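Local atomic coordinates of 3'-5'-exonuclease (Saccharomyces cerevisiae, PDB entry 3E2V), a protein that probably degrades DNA as a magnesium-dependent TatD-family nuclease, nicking duplex DNA and trimming strands from the 3' end. Residues E215-V218 against V219-D223; D261-K264 against L265-S269. All blocks are in the same frame, centred on the assembly; numbering follows the deposited sequence.

Contact 1: E215-V218 against V219-D223; sequences ERFV and VGFTD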
ATOM      1  N   GLU A 215       8.575  -2.111 -17.473  1.00 14.42           N
ATOM      2  CA  GLU A 215       8.744  -2.985 -18.638  1.00 14.75           C
ATOM      3  C   GLU A 215      10.194  -3.418 -18.802  1.00 14.39           C
ATOM      4  O   GLU A 215      10.452  -4.571 -19.213  1.00 14.38           O
ATOM      5  CB  GLU A 215       8.237  -2.311 -19.909  1.00 15.96           C
ATOM      6  CG  GLU A 215       8.188  -3.230 -21.114  1.00 18.13           C
ATOM      7  CD  GLU A 215       9.474  -3.196 -21.936  1.00 23.66           C
ATOM      8  OE1 GLU A 215      10.394  -2.409 -21.613  1.00 22.73           O
ATOM      9  OE2 GLU A 215       9.557  -3.963 -22.925  1.00 26.56           O
ATOM     10  N   ARG A 216      11.134  -2.518 -18.495  1.00 14.39           N
ATOM     11  CA  ARG A 216      12.552  -2.888 -18.595  1.00 15.04           C
ATOM     12  C   ARG A 216      12.925  -4.018 -17.638  1.00 14.53           C
ATOM     13  O   ARG A 216      13.744  -4.878 -17.969  1.00 15.03           O
ATOM     14  CB  ARG A 216      13.467  -1.680 -18.393  1.00 16.21           C
ATOM     15  CG  ARG A 216      13.381  -0.711 -19.550  1.00 19.06           C
ATOM     16  CD  ARG A 216      14.578   0.230 -19.589  1.00 24.87           C
ATOM     17  NE  ARG A 216      14.821   0.877 -18.304  1.00 29.96           N
ATOM     18  CZ  ARG A 216      14.258   2.021 -17.911  1.00 32.55           C
ATOM     19  NH1 ARG A 216      13.423   2.689 -18.706  1.00 35.82           N
ATOM     20  NH2 ARG A 216      14.537   2.506 -16.720  1.00 32.63           N
ATOM     21  N   PHE A 217      12.319  -4.031 -16.448  1.00 13.80           N
ATOM     22  CA  PHE A 217      12.544  -5.112 -15.500  1.00 13.13           C
ATOM     23  C   PHE A 217      11.747  -6.381 -15.850  1.00 12.71           C
ATOM     24  O   PHE A 217      12.178  -7.485 -15.539  1.00 13.22           O
ATOM     25  CB  PHE A 217      12.158  -4.642 -14.095  1.00 13.91           C
ATOM     26  CG  PHE A 217      13.135  -3.664 -13.487  1.00 12.52           C
ATOM     27  CD1 PHE A 217      14.159  -4.111 -12.638  1.00 12.77           C
ATOM     28  CD2 PHE A 217      13.057  -2.300 -13.777  1.00 12.63           C
ATOM     29  CE1 PHE A 217      15.074  -3.204 -12.083  1.00 13.09           C
ATOM     30  CE2 PHE A 217      13.958  -1.389 -13.205  1.00 13.77           C
ATOM     31  CZ  PHE A 217      14.972  -1.843 -12.372  1.00 13.31           C
ATOM     32  N   VAL A 218      10.577  -6.219 -16.469  1.00 12.56           N
ATOM     33  CA  VAL A 218       9.783  -7.378 -16.888  1.00 13.64           C
ATOM     34  C   VAL A 218      10.516  -8.166 -17.984  1.00 13.71           C
ATOM     35  O   VAL A 218      10.595  -9.407 -17.919  1.00 14.19           O
ATOM     36  CB  VAL A 218       8.357  -6.944 -17.363  1.00 13.64           C
ATOM     37  CG1 VAL A 218       7.655  -8.089 -18.118  1.00 13.74           C
ATOM     38  CG2 VAL A 218       7.516  -6.489 -16.163  1.00 15.41           C
ATOM     39  N   VAL A 219      11.081  -7.443 -18.958  1.00 13.93           N
ATOM     40  CA  VAL A 219      11.821  -8.067 -20.075  1.00 14.97           C
ATOM     41  C   VAL A 219      13.258  -8.374 -19.702  1.00 14.88           C
ATOM     42  O   VAL A 219      13.797  -9.400 -20.124  1.00 14.84           O
ATOM     43  CB  VAL A 219      11.780  -7.189 -21.334  1.00 15.86           C
ATOM     44  CG1 VAL A 219      12.635  -7.816 -22.459  1.00 17.46           C
ATOM     45  CG2 VAL A 219      10.326  -7.024 -21.770  1.00 17.54           C
ATOM     46  N   GLY A 220      13.857  -7.509 -18.886  1.00 14.61           N
ATOM     47  CA  GLY A 220      15.267  -7.617 -18.491  1.00 14.30           C
ATOM     48  C   GLY A 220      16.130  -6.550 -19.148  1.00 14.79           C
ATOM     49  O   GLY A 220      15.909  -6.186 -20.304  1.00 15.54           O
ATOM     50  N   PHE A 221      17.082  -6.012 -18.392  1.00 14.47           N
ATOM     51  CA  PHE A 221      18.061  -5.071 -18.961  1.00 14.66           C
ATOM     52  C   PHE A 221      19.359  -5.149 -18.185  1.00 15.23           C
ATOM     53  O   PHE A 221      19.387  -5.608 -17.048  1.00 15.21           O
ATOM     54  CB  PHE A 221      17.536  -3.631 -18.956  1.00 15.37           C
ATOM     55  CG  PHE A 221      17.512  -3.007 -17.589  1.00 16.37           C
ATOM     56  CD1 PHE A 221      18.505  -2.127 -17.180  1.00 16.53           C
ATOM     57  CD2 PHE A 221      16.492  -3.334 -16.703  1.00 15.67           C
ATOM     58  CE1 PHE A 221      18.465  -1.565 -15.895  1.00 18.89           C
ATOM     59  CE2 PHE A 221      16.448  -2.794 -15.434  1.00 15.89           C
ATOM     60  CZ  PHE A 221      17.422  -1.903 -15.029  1.00 15.86           C
ATOM     61  N   THR A 222      20.429  -4.663 -18.811  1.00 15.93           N
ATOM     62  CA  THR A 222      21.755  -4.696 -18.222  1.00 17.37           C
ATOM     63  C   THR A 222      22.200  -3.287 -17.851  1.00 18.64           C
ATOM     64  O   THR A 222      22.125  -2.373 -18.670  1.00 19.86           O
ATOM     65  CB  THR A 222      22.761  -5.363 -19.194  1.00 17.46           C
ATOM     66  OG1 THR A 222      22.310  -6.691 -19.474  1.00 16.52           O
ATOM     67  CG2 THR A 222      24.158  -5.446 -18.569  1.00 18.32           C
ATOM     68  N   ASP A 223      22.626  -3.130 -16.596  1.00 19.97           N
ATOM     69  CA  ASP A 223      23.073  -1.842 -16.075  1.00 21.38           C
ATOM     70  C   ASP A 223      24.598  -1.850 -16.002  1.00 22.98           C
ATOM     71  O   ASP A 223      25.173  -2.212 -14.979  1.00 24.08           O
ATOM     72  CB  ASP A 223      22.473  -1.607 -14.686  1.00 20.56           C
ATOM     73  CG  ASP A 223      22.914  -0.287 -14.066  1.00 19.49           C
ATOM     74  OD1 ASP A 223      23.421   0.604 -14.773  1.00 20.48           O
ATOM     75  OD2 ASP A 223      22.756  -0.146 -12.840  1.00 18.02           O
TER

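Contact 2: D261-K264 against L265-S269; sequences DLQK and LLNLS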
ATOM      1  N   ASP A 261      -5.531   3.315 -18.759  1.00 17.01           N
ATOM      2  CA  ASP A 261      -4.430   3.040 -17.828  1.00 16.44           C
ATOM      3  C   ASP A 261      -4.503   1.608 -17.324  1.00 16.14           C
ATOM      4  O   ASP A 261      -3.472   0.915 -17.244  1.00 15.27           O
ATOM      5  CB  ASP A 261      -4.504   3.931 -16.585  1.00 17.04           C
ATOM      6  CG  ASP A 261      -4.295   5.388 -16.873  1.00 20.63           C
ATOM      7  OD1 ASP A 261      -3.638   5.729 -17.886  1.00 23.09           O
ATOM      8  OD2 ASP A 261      -4.793   6.192 -16.036  1.00 23.50           O
ATOM      9  N   LEU A 262      -5.710   1.162 -16.969  1.00 15.10           N
ATOM     10  CA  LEU A 262      -5.877  -0.205 -16.469  1.00 14.81           C
ATOM     11  C   LEU A 262      -5.377  -1.228 -17.484  1.00 14.63           C
ATOM     12  O   LEU A 262      -4.683  -2.166 -17.129  1.00 14.91           O
ATOM     13  CB  LEU A 262      -7.331  -0.502 -16.097  1.00 14.43           C
ATOM     14  CG  LEU A 262      -7.599  -1.959 -15.708  1.00 14.25           C
ATOM     15  CD1 LEU A 262      -6.834  -2.341 -14.424  1.00 15.86           C
ATOM     16  CD2 LEU A 262      -9.103  -2.235 -15.558  1.00 14.62           C
ATOM     17  N   GLN A 263      -5.756  -1.065 -18.753  1.00 15.02           N
ATOM     18  CA  GLN A 263      -5.330  -2.008 -19.772  1.00 15.48           C
ATOM     19  C   GLN A 263      -3.796  -1.993 -19.937  1.00 15.50           C
ATOM     20  O   GLN A 263      -3.183  -3.047 -20.108  1.00 15.46           O
ATOM     21  CB  GLN A 263      -6.066  -1.745 -21.083  1.00 16.46           C
ATOM     22  CG  GLN A 263      -7.567  -2.030 -20.991  1.00 18.60           C
ATOM     23  CD  GLN A 263      -7.860  -3.452 -20.513  1.00 21.15           C
ATOM     24  OE1 GLN A 263      -7.288  -4.419 -21.021  1.00 25.05           O
ATOM     25  NE2 GLN A 263      -8.750  -3.581 -19.535  1.00 21.21           N
ATOM     26  N   LYS A 264      -3.179  -0.820 -19.852  1.00 15.27           N
ATOM     27  CA  LYS A 264      -1.718  -0.763 -19.914  1.00 15.56           C
ATOM     28  C   LYS A 264      -1.095  -1.559 -18.766  1.00 15.60           C
ATOM     29  O   LYS A 264      -0.099  -2.273 -18.967  1.00 16.13           O
ATOM     30  CB  LYS A 264      -1.224   0.686 -19.877  1.00 15.93           C
ATOM     31  CG  LYS A 264      -1.536   1.483 -21.163  1.00 16.40           C
ATOM     32  CD  LYS A 264      -1.268   2.965 -20.976  1.00 17.34           C
ATOM     33  CE  LYS A 264      -1.489   3.698 -22.290  1.00 19.76           C
ATOM     34  NZ  LYS A 264      -1.366   5.177 -22.159  1.00 23.54           N
ATOM     35  N   LEU A 265      -1.668  -1.442 -17.567  1.00 15.03           N
ATOM     36  CA  LEU A 265      -1.126  -2.165 -16.422  1.00 14.81           C
ATOM     37  C   LEU A 265      -1.336  -3.674 -16.563  1.00 14.93           C
ATOM     38  O   LEU A 265      -0.409  -4.460 -16.330  1.00 14.79           O
ATOM     39  CB  LEU A 265      -1.746  -1.644 -15.117  1.00 14.03           C
ATOM     40  CG  LEU A 265      -1.409  -0.187 -14.748  1.00 14.74           C
ATOM     41  CD1 LEU A 265      -2.236   0.213 -13.547  1.00 16.19           C
ATOM     42  CD2 LEU A 265       0.066  -0.038 -14.430  1.00 15.77           C
ATOM     43  N   LEU A 266      -2.539  -4.088 -16.959  1.00 16.03           N
ATOM     44  CA  LEU A 266      -2.835  -5.521 -17.070  1.00 16.76           C
ATOM     45  C   LEU A 266      -1.987  -6.199 -18.125  1.00 17.54           C
ATOM     46  O   LEU A 266      -1.620  -7.369 -17.968  1.00 18.62           O
ATOM     47  CB  LEU A 266      -4.324  -5.773 -17.346  1.00 16.49           C
ATOM     48  CG  LEU A 266      -5.283  -5.348 -16.236  1.00 16.04           C
ATOM     49  CD1 LEU A 266      -6.724  -5.442 -16.732  1.00 16.98           C
ATOM     50  CD2 LEU A 266      -5.117  -6.182 -14.959  1.00 16.11           C
ATOM     51  N   ASN A 267      -1.666  -5.460 -19.183  1.00 18.25           N
ATOM     52  CA  ASN A 267      -0.894  -5.997 -20.301  1.00 19.97           C
ATOM     53  C   ASN A 267       0.611  -6.005 -20.036  1.00 19.88           C
ATOM     54  O   ASN A 267       1.366  -6.705 -20.722  1.00 20.97           O
ATOM     55  CB  ASN A 267      -1.254  -5.240 -21.586  1.00 21.06           C
ATOM     56  CG  ASN A 267      -2.639  -5.606 -22.110  1.00 24.40           C
ATOM     57  OD1 ASN A 267      -3.073  -6.758 -22.018  1.00 29.18           O
ATOM     58  ND2 ASN A 267      -3.344  -4.622 -22.650  1.00 28.11           N
ATOM     59  N   LEU A 268       1.051  -5.233 -19.049  1.00 19.03           N
ATOM     60  CA  LEU A 268       2.465  -5.191 -18.681  1.00 18.88           C
ATOM     61  C   LEU A 268       2.976  -6.581 -18.265  1.00 18.95           C
ATOM     62  O   LEU A 268       4.078  -6.979 -18.658  1.00 19.68           O
ATOM     63  CB  LEU A 268       2.676  -4.154 -17.564  1.00 19.24           C
ATOM     64  CG  LEU A 268       4.012  -4.059 -16.831  1.00 20.14           C
ATOM     65  CD1 LEU A 268       5.115  -3.609 -17.795  1.00 21.27           C
ATOM     66  CD2 LEU A 268       3.871  -3.057 -15.702  1.00 19.85           C
ATOM     67  N   SER A 269       2.163  -7.311 -17.496  1.00 17.52           N
ATOM     68  CA  SER A 269       2.539  -8.625 -16.966  1.00 16.90           C
ATOM     69  C   SER A 269       1.310  -9.334 -16.421  1.00 16.85           C
ATOM     70  O   SER A 269       0.455  -8.694 -15.824  1.00 16.09           O
ATOM     71  CB  SER A 269       3.530  -8.459 -15.814  1.00 17.38           C
ATOM     72  OG  SER A 269       3.673  -9.663 -15.079  1.00 17.20           O
TER

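Contact 1: E215-V218 against V219-D223
One face of the Phe217 ring is met by the edge of Phe221 in a T-shaped stack. Phe221 CE2 stands over the ring centre, 3.4 Å above its plane. The two planes lie at 82°, with centroids 4.8 Å apart. Phe217 also meets Phe244, with the rings nearer to parallel. At the edge of Phe221, CD2 comes 3.4 Å from Arg216 O. The guanidinium of Arg216 stands over a face of Phe221, but CZ is 5.7 Å from the ring centroid, at most a weak cation-pi attraction; NH2 forms a salt bridge to Glu182.

This is the C-terminal end of helix 207-219, where the chain passes into strand 221-222. Val219 N gives a regular helical bond to Glu215 O. Gly220 N then reaches Arg216 O at 2.8 Å, from above the carbonyl plane and strongly bent (134°). Gly220 leaves the helix with positive phi, where a side chain would jam against the preceding carbonyl. Phe221 holds CG between its backbone N and carbonyl carbon (chi1 73°), which turns the ring back against the last helical turn. A leucine in place of Phe217 has no ring face, and the Phe221 edge would probably lose packing and be freer to turn.

Contact 2: D261-K264 against L265-S269
Leu262 and Leu266 meet in a local i to i+4 contact within one helix, 259-268, the helical link of the beta-alpha-beta unit between strands 250-252 and 272-276. The family belongs to the TIM-barrel clan, and this is one of the crossovers that join consecutive parallel strands.

The side chains of the two leucines pass at a slant. CD1 of Leu266 lies 3.7 Å from CG of Leu262, and CG of Leu266 is 3.8 Å from CD1 of Leu262. Leu262 has CG anti to its own N (chi1 174°), while Leu266 has CG anti to the carbonyl carbon (chi1 -65°). These different turns bring the two branched ends together along one side of the helix. The chain of Gln263 is bent, and its NE2 comes 3.9 Å from CD1 of Leu266, a loose contact.

The backbone runs as a regular ladder at first. Leu265 N bonds to Asp261 O at 3.0 Å, and Leu266 N to Leu262 O at 2.9 Å. Asn267 N continues the series to Gln263 O. The last rung, Leu268 N to Lys264 O, is weak at 3.2 Å, and Leu268 N also bonds to Leu265 O. ND2 of Asn267 lies close to Gln263 O, but the angle is too poor for a hydrogen bond.

Two polar ends have partners elsewhere in the chain. Asp261 OD2 accepts from Ser258 N, and Lys264 NZ makes a salt bridge to Asp208. Leu265 packs on Phe210 and Val211 of helix 207-219, and Leu268 on Leu214 of that helix. Leu262 and Leu266 instead face the loop residues Ile293 and Pro294, which lead toward strand 298-300.

How the contacts relate
Contact 1 lies at the surface, with Phe217 its one buried touching residue, while contact 2 is partly buried, with Leu262 and Leu265 enclosed. Their centres are about 17 Å apart, yet the two touch. Leu268 CD1 packs on Glu215 CA at 3.8 Å, so the ends of helices 207-219 and 259-268 meet. Val218 CG1 also packs on Leu268 O, again at 3.8 Å. The chemistry differs with place. Contact 1 ends a helix through an aromatic pair and a glycine, and leads into the short antiparallel strand 221-222. Contact 2 stays helical for most of its length and relies on aliphatic leucines.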